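Local coordinates for 2-keto acid:ferredoxin oxidoreductase subunit alpha (Pyrococcus furiosus, PDB 1YD7), which probably serves as the alpha subunit of a heterotetrameric enzyme that oxidises 2-oxoglutarate to succinyl-CoA and passes the electrons to ferredoxin, at residues 84-95 against 112-121; 156-164 against 189-199. One frame throughout, in Å; residues are numbered along the deposited sequence. Where two conformers were deposited one is given.

Contact 1: 84-95 against 112-121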
ATOM      1  N   SER A  84     -11.543  -2.558  -6.430  1.00 24.96           N
ATOM      2  CA  SER A  84     -11.195  -3.986  -6.249  1.00 27.79           C
ATOM      3  C   SER A  84     -12.252  -4.930  -6.850  1.00 28.00           C
ATOM      4  O   SER A  84     -11.947  -5.876  -7.583  1.00 23.87           O
ATOM      5  CB  SER A  84     -11.040  -4.346  -4.760  1.00 27.84           C
ATOM      6  OG  SER A  84     -10.755  -5.733  -4.637  1.00 23.20           O
ATOM      7  N   TRP A  85     -13.502  -4.682  -6.525  1.00 29.98           N
ATOM      8  CA  TRP A  85     -14.583  -5.498  -7.111  1.00 32.64           C
ATOM      9  C   TRP A  85     -14.622  -5.389  -8.618  1.00 32.15           C
ATOM     10  O   TRP A  85     -14.955  -6.342  -9.320  1.00 31.53           O
ATOM     11  CB  TRP A  85     -15.905  -5.092  -6.523  1.00 36.33           C
ATOM     12  CG  TRP A  85     -16.088  -5.642  -5.170  1.00 36.91           C
ATOM     13  CD1 TRP A  85     -16.091  -4.958  -4.008  1.00 38.19           C
ATOM     14  CD2 TRP A  85     -16.323  -7.016  -4.834  1.00 39.27           C
ATOM     15  NE1 TRP A  85     -16.316  -5.811  -2.958  1.00 38.95           N
ATOM     16  CE2 TRP A  85     -16.462  -7.083  -3.443  1.00 39.27           C
ATOM     17  CE3 TRP A  85     -16.439  -8.196  -5.585  1.00 40.97           C
ATOM     18  CZ2 TRP A  85     -16.708  -8.290  -2.770  1.00 41.07           C
ATOM     19  CZ3 TRP A  85     -16.673  -9.397  -4.918  1.00 39.36           C
ATOM     20  CH2 TRP A  85     -16.804  -9.433  -3.531  1.00 39.19           C
ATOM     21  N   ALA A  86     -14.217  -4.232  -9.122  1.00 31.26           N
ATOM     22  CA  ALA A  86     -14.112  -4.049 -10.541  1.00 30.10           C
ATOM     23  C   ALA A  86     -12.860  -4.709 -11.115  1.00 30.78           C
ATOM     24  O   ALA A  86     -12.654  -4.664 -12.318  1.00 29.18           O
ATOM     25  CB  ALA A  86     -14.165  -2.538 -10.878  1.00 33.69           C
ATOM     26  N   GLY A  87     -12.026  -5.345 -10.280  1.00 31.67           N
ATOM     27  CA  GLY A  87     -10.899  -6.140 -10.785  1.00 29.93           C
ATOM     28  C   GLY A  87      -9.481  -5.574 -10.593  1.00 31.08           C
ATOM     29  O   GLY A  87      -8.519  -6.184 -11.039  1.00 28.97           O
ATOM     30  N   ALA A  88      -9.347  -4.443  -9.907  1.00 30.73           N
ATOM     31  CA  ALA A  88      -8.045  -3.808  -9.658  1.00 32.66           C
ATOM     32  C   ALA A  88      -7.379  -4.321  -8.369  1.00 29.66           C
ATOM     33  O   ALA A  88      -8.065  -4.721  -7.416  1.00 22.05           O
ATOM     34  CB  ALA A  88      -8.247  -2.276  -9.531  1.00 35.39           C
ATOM     35  N   LYS A  89      -6.046  -4.282  -8.322  1.00 31.35           N
ATOM     36  CA  LYS A  89      -5.336  -4.363  -7.023  1.00 29.66           C
ATOM     37  C   LYS A  89      -5.297  -2.970  -6.431  1.00 24.63           C
ATOM     38  O   LYS A  89      -4.712  -2.069  -7.019  1.00 25.05           O
ATOM     39  CB  LYS A  89      -3.929  -4.881  -7.186  1.00 31.53           C
ATOM     40  CG  LYS A  89      -3.821  -6.347  -7.463  1.00 34.38           C
ATOM     41  CD  LYS A  89      -2.377  -6.819  -7.135  1.00 34.33           C
ATOM     42  CE  LYS A  89      -2.170  -8.245  -7.512  1.00 34.07           C
ATOM     43  NZ  LYS A  89      -0.867  -8.732  -7.090  1.00 33.32           N
ATOM     44  N   ALA A  90      -5.938  -2.794  -5.282  1.00 25.81           N
ATOM     45  CA  ALA A  90      -6.262  -1.476  -4.747  1.00 26.19           C
ATOM     46  C   ALA A  90      -5.711  -1.302  -3.356  1.00 30.16           C
ATOM     47  O   ALA A  90      -5.566  -2.290  -2.609  1.00 30.09           O
ATOM     48  CB  ALA A  90      -7.777  -1.270  -4.701  1.00 26.87           C
HETATM   49  N   MSE A  91      -5.394  -0.048  -3.031  1.00 32.96           N
HETATM   50  CA  MSE A  91      -4.963   0.338  -1.703  1.00 39.91           C
HETATM   51  C   MSE A  91      -5.445   1.738  -1.344  1.00 35.78           C
HETATM   52  O   MSE A  91      -5.809   2.526  -2.208  1.00 32.44           O
HETATM   53  CB  MSE A  91      -3.439   0.170  -1.527  1.00 42.46           C
HETATM   54  CG  MSE A  91      -2.557   1.349  -1.842  1.00 50.91           C
HETATM   55 SE   MSE A  91      -0.617   1.217  -1.210  1.00 60.37          SE
HETATM   56  CE  MSE A  91      -0.624   0.077   0.210  1.00 55.42           C
ATOM     57  N   THR A  92      -5.511   2.004  -0.048  1.00 34.78           N
ATOM     58  CA  THR A  92      -5.741   3.333   0.467  1.00 35.65           C
ATOM     59  C   THR A  92      -4.822   3.514   1.672  1.00 34.31           C
ATOM     60  O   THR A  92      -4.280   2.536   2.183  1.00 33.97           O
ATOM     61  CB  THR A  92      -7.242   3.566   0.839  1.00 37.86           C
ATOM     62  OG1 THR A  92      -7.408   4.873   1.423  1.00 42.08           O
ATOM     63  CG2 THR A  92      -7.770   2.495   1.818  1.00 40.32           C
ATOM     64  N   ALA A  93      -4.635   4.764   2.091  1.00 36.90           N
ATOM     65  CA  ALA A  93      -3.762   5.120   3.213  1.00 43.07           C
ATOM     66  C   ALA A  93      -4.420   6.134   4.124  1.00 44.74           C
ATOM     67  O   ALA A  93      -4.940   7.128   3.659  1.00 42.40           O
ATOM     68  CB  ALA A  93      -2.430   5.661   2.724  1.00 44.16           C
ATOM     69  N   THR A  94      -4.386   5.872   5.427  1.00 50.81           N
ATOM     70  CA  THR A  94      -4.978   6.779   6.409  1.00 52.51           C
ATOM     71  C   THR A  94      -4.043   6.962   7.600  1.00 53.70           C
ATOM     72  O   THR A  94      -3.029   6.270   7.716  1.00 49.32           O
ATOM     73  CB  THR A  94      -6.388   6.308   6.863  1.00 52.94           C
ATOM     74  OG1 THR A  94      -6.912   7.250   7.805  1.00 52.99           O
ATOM     75  CG2 THR A  94      -6.359   4.897   7.480  1.00 51.12           C
ATOM     76  N   SER A  95      -4.378   7.926   8.457  1.00 58.46           N
ATOM     77  CA  SER A  95      -3.521   8.289   9.592  1.00 63.38           C
ATOM     78  C   SER A  95      -4.337   8.612  10.849  1.00 65.83           C
ATOM     79  O   SER A  95      -5.436   9.157  10.759  1.00 65.14           O
ATOM     80  CB  SER A  95      -2.622   9.478   9.219  1.00 63.09           C
ATOM     81  OG  SER A  95      -1.455   9.502  10.024  1.00 64.05           O
ATOM     82  N   THR A 112     -18.399 -10.761   2.537  1.00 80.29           N
ATOM     83  CA  THR A 112     -17.909  -9.799   1.504  1.00 71.42           C
ATOM     84  C   THR A 112     -16.610 -10.212   0.766  1.00 67.45           C
ATOM     85  O   THR A 112     -16.607 -10.274  -0.469  1.00 67.34           O
ATOM     86  CB  THR A 112     -18.085  -8.247   1.806  1.00 74.13           C
ATOM     87  OG1 THR A 112     -18.234  -7.569   0.552  1.00 72.81           O
ATOM     88  CG2 THR A 112     -16.930  -7.583   2.582  1.00 73.70           C
ATOM     89  N   GLU A 113     -15.542 -10.545   1.489  1.00 58.25           N
ATOM     90  CA  GLU A 113     -14.306 -11.037   0.877  1.00 55.20           C
ATOM     91  C   GLU A 113     -13.737 -10.142  -0.236  1.00 43.38           C
ATOM     92  O   GLU A 113     -13.486 -10.605  -1.346  1.00 38.54           O
ATOM     93  CB  GLU A 113     -14.488 -12.464   0.328  1.00 55.40           C
ATOM     94  CG  GLU A 113     -14.952 -13.490   1.344  1.00 56.82           C
ATOM     95  CD  GLU A 113     -14.979 -14.900   0.776  0.50 56.45           C
ATOM     96  OE1 GLU A 113     -14.588 -15.097  -0.394  0.50 57.74           O
ATOM     97  OE2 GLU A 113     -15.394 -15.816   1.508  0.50 56.95           O
ATOM     98  N   THR A 114     -13.515  -8.870   0.067  1.00 38.86           N
ATOM     99  CA  THR A 114     -12.848  -7.967  -0.903  1.00 37.76           C
ATOM    100  C   THR A 114     -11.323  -7.806  -0.650  1.00 33.51           C
ATOM    101  O   THR A 114     -10.920  -7.316   0.414  1.00 32.40           O
ATOM    102  CB  THR A 114     -13.602  -6.583  -1.039  1.00 41.52           C
ATOM    103  OG1 THR A 114     -12.693  -5.537  -1.417  1.00 42.90           O
ATOM    104  CG2 THR A 114     -14.325  -6.193   0.205  1.00 40.75           C
ATOM    105  N   PRO A 115     -10.480  -8.226  -1.623  1.00 29.86           N
ATOM    106  CA  PRO A 115      -9.046  -7.953  -1.524  1.00 30.75           C
ATOM    107  C   PRO A 115      -8.703  -6.456  -1.610  1.00 31.89           C
ATOM    108  O   PRO A 115      -9.001  -5.798  -2.620  1.00 29.07           O
ATOM    109  CB  PRO A 115      -8.429  -8.714  -2.717  1.00 29.97           C
ATOM    110  CG  PRO A 115      -9.541  -9.480  -3.367  1.00 29.86           C
ATOM    111  CD  PRO A 115     -10.826  -8.943  -2.870  1.00 30.52           C
ATOM    112  N   VAL A 116      -8.091  -5.942  -0.546  1.00 30.60           N
ATOM    113  CA  VAL A 116      -7.611  -4.557  -0.481  1.00 28.77           C
ATOM    114  C   VAL A 116      -6.501  -4.420   0.569  1.00 27.04           C
ATOM    115  O   VAL A 116      -6.530  -5.121   1.560  1.00 29.81           O
ATOM    116  CB  VAL A 116      -8.761  -3.577  -0.208  1.00 27.21           C
ATOM    117  CG1 VAL A 116      -9.481  -3.874   1.121  1.00 29.91           C
ATOM    118  CG2 VAL A 116      -8.271  -2.106  -0.250  1.00 28.20           C
ATOM    119  N   VAL A 117      -5.522  -3.546   0.321  1.00 29.16           N
ATOM    120  CA  VAL A 117      -4.465  -3.176   1.312  1.00 27.98           C
ATOM    121  C   VAL A 117      -4.734  -1.799   1.887  1.00 27.16           C
ATOM    122  O   VAL A 117      -4.905  -0.839   1.148  1.00 25.00           O
ATOM    123  CB  VAL A 117      -3.081  -3.233   0.656  1.00 27.90           C
ATOM    124  CG1 VAL A 117      -1.961  -2.782   1.592  1.00 28.38           C
ATOM    125  CG2 VAL A 117      -2.836  -4.636   0.189  1.00 26.78           C
ATOM    126  N   ILE A 118      -4.830  -1.709   3.207  1.00 29.14           N
ATOM    127  CA  ILE A 118      -5.005  -0.429   3.887  1.00 29.66           C
ATOM    128  C   ILE A 118      -3.758  -0.117   4.714  1.00 29.52           C
ATOM    129  O   ILE A 118      -3.433  -0.841   5.666  1.00 30.49           O
ATOM    130  CB  ILE A 118      -6.220  -0.406   4.842  1.00 30.24           C
ATOM    131  CG1 ILE A 118      -7.548  -0.593   4.085  1.00 33.96           C
ATOM    132  CG2 ILE A 118      -6.226   0.902   5.634  1.00 29.13           C
ATOM    133  CD1 ILE A 118      -8.055  -2.025   4.060  1.00 36.04           C
ATOM    134  N   VAL A 119      -3.071   0.969   4.346  1.00 30.96           N
ATOM    135  CA  VAL A 119      -1.940   1.484   5.122  1.00 27.49           C
ATOM    136  C   VAL A 119      -2.497   2.396   6.178  1.00 27.16           C
ATOM    137  O   VAL A 119      -3.166   3.366   5.873  1.00 30.03           O
ATOM    138  CB  VAL A 119      -0.915   2.238   4.256  1.00 28.09           C
ATOM    139  CG1 VAL A 119       0.321   2.684   5.106  1.00 29.94           C
ATOM    140  CG2 VAL A 119      -0.457   1.368   3.132  1.00 26.26           C
ATOM    141  N   ASP A 120      -2.285   2.023   7.427  1.00 32.34           N
ATOM    142  CA  ASP A 120      -2.646   2.847   8.563  1.00 36.33           C
ATOM    143  C   ASP A 120      -1.343   3.443   9.129  1.00 36.55           C
ATOM    144  O   ASP A 120      -0.484   2.704   9.597  1.00 34.58           O
ATOM    145  CB  ASP A 120      -3.339   1.969   9.604  1.00 37.55           C
ATOM    146  CG  ASP A 120      -3.767   2.732  10.857  1.00 41.36           C
ATOM    147  OD1 ASP A 120      -3.910   3.978  10.847  1.00 42.27           O
ATOM    148  OD2 ASP A 120      -3.977   2.043  11.873  1.00 47.08           O
ATOM    149  N   VAL A 121      -1.195   4.762   9.096  1.00 40.31           N
ATOM    150  CA  VAL A 121      -0.009   5.403   9.726  1.00 42.56           C
ATOM    151  C   VAL A 121      -0.265   5.840  11.171  1.00 46.01           C
ATOM    152  O   VAL A 121      -1.033   6.758  11.430  1.00 47.44           O
ATOM    153  CB  VAL A 121       0.507   6.595   8.903  1.00 42.05           C
ATOM    154  CG1 VAL A 121       1.804   7.169   9.513  1.00 42.95           C
ATOM    155  CG2 VAL A 121       0.734   6.159   7.457  1.00 42.79           C
TER
HETATM  156  O   HOH W   1      -6.967  -5.124  -4.033  1.00 27.53           O
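Five backbone hydrogen bonds lace A90-S95 to V116-V121 as neighbouring parallel strands, whose axes approach to 4.6 Å at the closest. T92 and T94 supply four of the five, each bonding through N and O to the residues flanking I118 and D120, and A90 O takes the fifth from V117 N; T94 N reaches V119 O at 2.8 Å and is met almost head-on by the carbonyl (170°). This is a worked instance of the open parallel sheet of the thiamine diphosphate-binding fold, with these two strands in its middle. Packing is close on the face of A93, whose CB meets V119 CB at 4.0 Å among the buried V117, V119 and V121; selenomethionine M91 crosses V117 obliquely, its CE doubtfully placed. On the other face T92 CG2 lies alongside I118 CG1, both side chains pointing the same way. Helix 73-85 covers both through I77, and M102 of helix 98-102 adds to T92; T92 OG1 turns instead to A42 O of the next strand.

The contact loosens before the strands begin, at W85 and 112-114. The exposed indole crosses T114 at about a right angle and is met at its edge, in the ring plane, by T112 O, at a short distance left uncertain by the disorder of T112. Between the two regimes S84 OG, placed anti to its own N (chi1 178°), donates to P115 O at 2.7 Å. A water accepting from A90 N donates to the same carbonyl, so P115 O is gripped twice. The chemistry implies that backbone bonds fix the register, and that a hydroxyl and one water carry the polar link on to the helix end.

Contact 2: 156-164 against 189-199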
ATOM      1  N   SER A 156       3.085  -5.175  10.606  1.00 36.14           N
ATOM      2  CA  SER A 156       3.644  -3.977  11.258  1.00 38.61           C
ATOM      3  C   SER A 156       5.155  -3.909  11.051  1.00 36.94           C
ATOM      4  O   SER A 156       5.888  -4.469  11.862  1.00 32.31           O
ATOM      5  CB  SER A 156       3.382  -4.038  12.755  1.00 39.60           C
ATOM      6  OG  SER A 156       2.090  -3.571  13.059  1.00 44.53           O
ATOM      7  N   PRO A 157       5.617  -3.247   9.961  1.00 34.53           N
ATOM      8  CA  PRO A 157       7.055  -3.158   9.708  1.00 35.08           C
ATOM      9  C   PRO A 157       7.755  -2.201  10.696  1.00 34.32           C
ATOM     10  O   PRO A 157       7.164  -1.217  11.142  1.00 31.44           O
ATOM     11  CB  PRO A 157       7.128  -2.629   8.281  1.00 32.55           C
ATOM     12  CG  PRO A 157       5.878  -1.842   8.098  1.00 32.57           C
ATOM     13  CD  PRO A 157       4.832  -2.529   8.933  1.00 33.86           C
ATOM     14  N   SER A 158       8.991  -2.534  11.051  1.00 38.05           N
ATOM     15  CA  SER A 158       9.797  -1.721  11.990  1.00 39.75           C
ATOM     16  C   SER A 158      11.056  -1.167  11.332  1.00 38.83           C
ATOM     17  O   SER A 158      11.691  -0.286  11.877  1.00 41.54           O
ATOM     18  CB  SER A 158      10.172  -2.562  13.216  1.00 39.44           C
ATOM     19  OG  SER A 158      10.998  -3.636  12.810  1.00 40.49           O
ATOM     20  N   THR A 159      11.394  -1.691  10.154  1.00 39.06           N
ATOM     21  CA  THR A 159      12.470  -1.196   9.334  1.00 37.47           C
ATOM     22  C   THR A 159      11.998  -0.946   7.895  1.00 40.54           C
ATOM     23  O   THR A 159      10.893  -1.388   7.489  1.00 39.81           O
ATOM     24  CB  THR A 159      13.613  -2.206   9.272  1.00 38.72           C
ATOM     25  OG1 THR A 159      13.231  -3.328   8.468  1.00 39.25           O
ATOM     26  CG2 THR A 159      13.977  -2.699  10.679  1.00 42.06           C
ATOM     27  N   VAL A 160      12.855  -0.259   7.132  1.00 35.04           N
ATOM     28  CA  VAL A 160      12.616   0.043   5.719  1.00 34.02           C
ATOM     29  C   VAL A 160      12.556  -1.237   4.901  1.00 34.51           C
ATOM     30  O   VAL A 160      11.708  -1.350   4.019  1.00 35.78           O
ATOM     31  CB  VAL A 160      13.676   1.005   5.129  1.00 28.40           C
ATOM     32  CG1 VAL A 160      13.471   1.234   3.654  1.00 29.06           C
ATOM     33  CG2 VAL A 160      13.668   2.359   5.849  1.00 31.53           C
ATOM     34  N   GLN A 161      13.458  -2.181   5.174  1.00 34.44           N
ATOM     35  CA  GLN A 161      13.422  -3.511   4.538  1.00 32.75           C
ATOM     36  C   GLN A 161      12.052  -4.193   4.759  1.00 34.37           C
ATOM     37  O   GLN A 161      11.473  -4.744   3.828  1.00 35.47           O
ATOM     38  CB  GLN A 161      14.517  -4.403   5.092  1.00 33.27           C
ATOM     39  CG  GLN A 161      14.594  -5.813   4.470  1.00 32.06           C
ATOM     40  CD  GLN A 161      14.991  -5.771   3.029  1.00 35.98           C
ATOM     41  OE1 GLN A 161      16.037  -5.226   2.688  1.00 37.56           O
ATOM     42  NE2 GLN A 161      14.165  -6.355   2.157  1.00 38.82           N
ATOM     43  N   GLU A 162      11.550  -4.126   5.988  1.00 34.73           N
ATOM     44  CA  GLU A 162      10.239  -4.672   6.332  1.00 34.90           C
ATOM     45  C   GLU A 162       9.067  -3.909   5.711  1.00 34.00           C
ATOM     46  O   GLU A 162       8.078  -4.521   5.350  1.00 29.69           O
ATOM     47  CB  GLU A 162      10.072  -4.732   7.841  1.00 33.90           C
ATOM     48  CG  GLU A 162      10.914  -5.824   8.453  1.00 35.06           C
ATOM     49  CD  GLU A 162      10.681  -5.984   9.937  1.00 34.23           C
ATOM     50  OE1 GLU A 162      10.096  -5.074  10.558  1.00 37.46           O
ATOM     51  OE2 GLU A 162      11.071  -7.048  10.468  1.00 38.78           O
ATOM     52  N   ALA A 163       9.172  -2.584   5.602  1.00 32.88           N
ATOM     53  CA  ALA A 163       8.201  -1.802   4.845  1.00 29.30           C
ATOM     54  C   ALA A 163       8.082  -2.315   3.398  1.00 30.56           C
ATOM     55  O   ALA A 163       6.972  -2.525   2.896  1.00 27.46           O
ATOM     56  CB  ALA A 163       8.528  -0.333   4.864  1.00 28.77           C
ATOM     57  N   PHE A 164       9.216  -2.587   2.765  1.00 29.13           N
ATOM     58  CA  PHE A 164       9.194  -3.194   1.469  1.00 28.58           C
ATOM     59  C   PHE A 164       8.534  -4.584   1.469  1.00 33.03           C
ATOM     60  O   PHE A 164       7.513  -4.766   0.793  1.00 30.16           O
ATOM     61  CB  PHE A 164      10.569  -3.292   0.860  1.00 27.52           C
ATOM     62  CG  PHE A 164      10.543  -3.713  -0.580  1.00 26.91           C
ATOM     63  CD1 PHE A 164      10.268  -2.788  -1.572  1.00 29.14           C
ATOM     64  CD2 PHE A 164      10.737  -5.041  -0.942  1.00 31.32           C
ATOM     65  CE1 PHE A 164      10.211  -3.172  -2.905  1.00 27.01           C
ATOM     66  CE2 PHE A 164      10.650  -5.444  -2.281  1.00 29.27           C
ATOM     67  CZ  PHE A 164      10.398  -4.495  -3.250  1.00 31.03           C
ATOM     68  N   VAL A 189       9.149   4.924  10.978  1.00 39.29           N
ATOM     69  CA  VAL A 189       9.462   3.962   9.918  1.00 37.99           C
ATOM     70  C   VAL A 189       9.398   4.612   8.532  1.00 35.20           C
ATOM     71  O   VAL A 189      10.264   4.371   7.692  1.00 37.49           O
ATOM     72  CB  VAL A 189       8.531   2.748   9.968  1.00 41.47           C
ATOM     73  CG1 VAL A 189       8.736   1.866   8.761  1.00 43.10           C
ATOM     74  CG2 VAL A 189       8.794   1.949  11.236  1.00 43.70           C
ATOM     75  N   GLY A 190       8.382   5.434   8.298  1.00 30.59           N
ATOM     76  CA  GLY A 190       8.217   6.081   7.019  1.00 33.88           C
ATOM     77  C   GLY A 190       9.373   6.959   6.585  1.00 36.58           C
ATOM     78  O   GLY A 190       9.629   7.091   5.384  1.00 33.43           O
ATOM     79  N   HIS A 191      10.070   7.548   7.563  1.00 39.16           N
ATOM     80  CA  HIS A 191      11.157   8.494   7.286  1.00 40.12           C
ATOM     81  C   HIS A 191      12.551   7.961   7.553  1.00 39.58           C
ATOM     82  O   HIS A 191      13.519   8.616   7.174  1.00 39.13           O
ATOM     83  CB  HIS A 191      10.914   9.817   8.010  1.00 39.22           C
ATOM     84  CG  HIS A 191       9.651  10.488   7.574  1.00 40.32           C
ATOM     85  ND1 HIS A 191       8.418  10.158   8.099  1.00 40.07           N
ATOM     86  CD2 HIS A 191       9.422  11.440   6.638  1.00 39.45           C
ATOM     87  CE1 HIS A 191       7.490  10.894   7.517  1.00 41.37           C
ATOM     88  NE2 HIS A 191       8.068  11.669   6.616  1.00 39.94           N
HETATM   89  N   MSE A 192      12.657   6.769   8.140  1.00 40.63           N
HETATM   90  CA  MSE A 192      13.931   6.057   8.206  1.00 43.12           C
HETATM   91  C   MSE A 192      14.437   5.871   6.814  1.00 37.02           C
HETATM   92  O   MSE A 192      13.634   5.725   5.896  1.00 34.64           O
HETATM   93  CB  MSE A 192      13.779   4.655   8.754  1.00 47.20           C
HETATM   94  CG  MSE A 192      13.284   4.572  10.131  1.00 52.08           C
HETATM   95 SE   MSE A 192      13.457   2.751  10.783  1.00 59.53          SE
HETATM   96  CE  MSE A 192      12.475   3.109  12.397  1.00 53.17           C
ATOM     97  N   ARG A 193      15.760   5.793   6.677  1.00 32.71           N
ATOM     98  CA  ARG A 193      16.424   5.618   5.388  1.00 30.75           C
ATOM     99  C   ARG A 193      17.305   4.411   5.500  1.00 31.04           C
ATOM    100  O   ARG A 193      18.004   4.263   6.490  1.00 35.19           O
ATOM    101  CB  ARG A 193      17.318   6.811   5.054  0.50 31.09           C
ATOM    102  CG  ARG A 193      16.598   8.065   4.682  0.50 28.49           C
ATOM    103  CD  ARG A 193      17.564   9.201   4.309  0.50 25.61           C
ATOM    104  NE  ARG A 193      16.846  10.447   4.076  0.50 20.95           N
ATOM    105  CZ  ARG A 193      16.329  11.197   5.043  0.50 25.48           C
ATOM    106  NH1 ARG A 193      16.448  10.840   6.328  0.50 26.90           N
ATOM    107  NH2 ARG A 193      15.676  12.314   4.736  0.50 23.23           N
ATOM    108  N   GLU A 194      17.272   3.526   4.509  1.00 30.95           N
ATOM    109  CA  GLU A 194      18.085   2.326   4.551  1.00 32.45           C
ATOM    110  C   GLU A 194      18.343   1.920   3.139  1.00 32.49           C
ATOM    111  O   GLU A 194      17.517   2.195   2.261  1.00 36.29           O
ATOM    112  CB  GLU A 194      17.375   1.210   5.338  1.00 35.81           C
ATOM    113  CG  GLU A 194      17.938  -0.183   5.103  1.00 37.83           C
ATOM    114  CD  GLU A 194      17.267  -1.320   5.906  1.00 41.38           C
ATOM    115  OE1 GLU A 194      16.260  -1.113   6.660  1.00 44.06           O
ATOM    116  OE2 GLU A 194      17.794  -2.453   5.761  1.00 43.57           O
ATOM    117  N   ARG A 195      19.491   1.280   2.902  1.00 34.75           N
ATOM    118  CA  ARG A 195      19.845   0.802   1.571  1.00 37.44           C
ATOM    119  C   ARG A 195      19.263  -0.597   1.412  1.00 39.64           C
ATOM    120  O   ARG A 195      19.627  -1.510   2.150  1.00 43.96           O
ATOM    121  CB  ARG A 195      21.359   0.770   1.387  1.00 39.45           C
ATOM    122  CG  ARG A 195      21.851   0.453  -0.026  1.00 36.85           C
ATOM    123  CD  ARG A 195      23.400   0.623  -0.095  1.00 38.61           C
ATOM    124  NE  ARG A 195      23.893   0.447  -1.460  1.00 35.02           N
ATOM    125  CZ  ARG A 195      24.674  -0.543  -1.872  1.00 35.79           C
ATOM    126  NH1 ARG A 195      25.154  -1.438  -1.021  1.00 39.15           N
ATOM    127  NH2 ARG A 195      25.008  -0.622  -3.152  1.00 36.38           N
ATOM    128  N   VAL A 196      18.329  -0.749   0.481  1.00 37.84           N
ATOM    129  CA  VAL A 196      17.684  -2.030   0.259  1.00 38.03           C
ATOM    130  C   VAL A 196      17.725  -2.399  -1.210  1.00 35.15           C
ATOM    131  O   VAL A 196      17.572  -1.554  -2.098  1.00 35.21           O
ATOM    132  CB  VAL A 196      16.206  -2.081   0.790  1.00 39.85           C
ATOM    133  CG1 VAL A 196      16.143  -1.666   2.248  1.00 42.24           C
ATOM    134  CG2 VAL A 196      15.319  -1.219  -0.014  1.00 41.82           C
ATOM    135  N   TYR A 197      17.967  -3.681  -1.432  1.00 33.38           N
ATOM    136  CA  TYR A 197      17.857  -4.282  -2.736  1.00 34.83           C
ATOM    137  C   TYR A 197      16.376  -4.310  -3.193  1.00 33.20           C
ATOM    138  O   TYR A 197      15.507  -4.888  -2.537  1.00 33.75           O
ATOM    139  CB  TYR A 197      18.468  -5.696  -2.722  1.00 33.05           C
ATOM    140  CG  TYR A 197      18.369  -6.336  -4.074  1.00 32.67           C
ATOM    141  CD1 TYR A 197      19.161  -5.899  -5.120  1.00 30.53           C
ATOM    142  CD2 TYR A 197      17.432  -7.332  -4.328  1.00 30.59           C
ATOM    143  CE1 TYR A 197      19.037  -6.445  -6.389  1.00 31.87           C
ATOM    144  CE2 TYR A 197      17.325  -7.904  -5.604  1.00 30.41           C
ATOM    145  CZ  TYR A 197      18.115  -7.453  -6.625  1.00 31.31           C
ATOM    146  OH  TYR A 197      18.001  -7.989  -7.911  1.00 32.52           O
ATOM    147  N   ILE A 198      16.121  -3.645  -4.313  1.00 34.77           N
ATOM    148  CA  ILE A 198      14.807  -3.563  -4.928  1.00 32.35           C
ATOM    149  C   ILE A 198      14.810  -4.583  -6.048  1.00 32.00           C
ATOM    150  O   ILE A 198      15.463  -4.358  -7.056  1.00 32.38           O
ATOM    151  CB  ILE A 198      14.537  -2.184  -5.566  1.00 30.40           C
ATOM    152  CG1 ILE A 198      14.688  -1.048  -4.536  1.00 30.24           C
ATOM    153  CG2 ILE A 198      13.126  -2.179  -6.226  1.00 33.00           C
ATOM    154  CD1 ILE A 198      13.721  -1.103  -3.355  1.00 32.64           C
ATOM    155  N   PRO A 199      14.087  -5.705  -5.878  1.00 33.56           N
ATOM    156  CA  PRO A 199      14.219  -6.795  -6.836  1.00 35.07           C
ATOM    157  C   PRO A 199      13.625  -6.498  -8.209  1.00 34.98           C
ATOM    158  O   PRO A 199      12.803  -5.611  -8.351  1.00 38.25           O
ATOM    159  CB  PRO A 199      13.458  -7.951  -6.164  1.00 37.69           C
ATOM    160  CG  PRO A 199      13.224  -7.517  -4.734  1.00 37.70           C
ATOM    161  CD  PRO A 199      13.122  -6.036  -4.809  1.00 35.76           C
TER
HETATM  162  O   HOH W   2      15.041  -6.554  -0.732  1.00 30.96           O
HETATM  163  O   HOH W   3      17.971  -5.562   1.009  1.00 32.79           O
HETATM  164  O   HOH W   4      18.395  -4.703   4.584  1.00 42.95           O
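V160 points toward 189-199, with CG2 against selenomethionine M192, just before the strand, and CG1 against V196 within it. The V160 and M192 side chains slide past each other in opposite directions, CG2 to CB 3.7 Å; V160 and V196 cross at about a right angle. Beside them the extended E194 chain, with CG anti to N (chi1 163°), reaches across the N-terminal end of the helix and brings OE1 to Q161 N in a weak hydrogen bond of 3.3 Å. The carboxylate thus sits at the positive end of the helix dipole, which would probably favour its charged form. T159 is the N-cap, its OG1 accepting from E162 N at 3.1 Å; E162 OE1 in turn takes both S158 N, nearly along the C-O axis, and S158 OG, from above the carboxylate plane. In the fold, this places the start of helix 160-177 against strand 193-198, which pairs antiparallel with strand 19-24 apart from the parallel sheet; A28 of helix 25-36 also touches V160.

The amide of Q161, bent back at its second torsion (chi2 66°), lays OE1 obliquely across V196, 3.6 Å from CG1. Waters connect this amide to Y197 N, Y197 O and E194 OE2, while NE2 also bonds to D165. Farther along, the F164 ring and P199 approach from opposite directions, F164 CZ lying 3.5 Å from P199 CD, and I198 CD1 comes to the ring obliquely. At the other end V189 CG2 touches the carbonyl oxygens of P157 and S158.

Read from the N terminus, the chain first lays down strands 19-24, 40-43 and 66-69, then helix 73-85 leads into contact 1. This contact closes a loop of 16 residues between 84-95 and 112-121, which includes helix 98-102, and sets strand 116-121 beside strand 90-95 in the parallel sheet. Contact 2 opens only afterwards: 156-164 and 189-199 close over the 24 residues that hold most of helix 160-177 and strand 180-185. The two loops follow in series, neither nesting nor crossing, and contacts 1 and 2 lie on opposite sides of the chain's centre. Strand 180-185, next to 116-121, connects the sheet interior with the flank of contact 2, where helix 160-177 meets the two-stranded antiparallel sheet of 19-24 and 193-198.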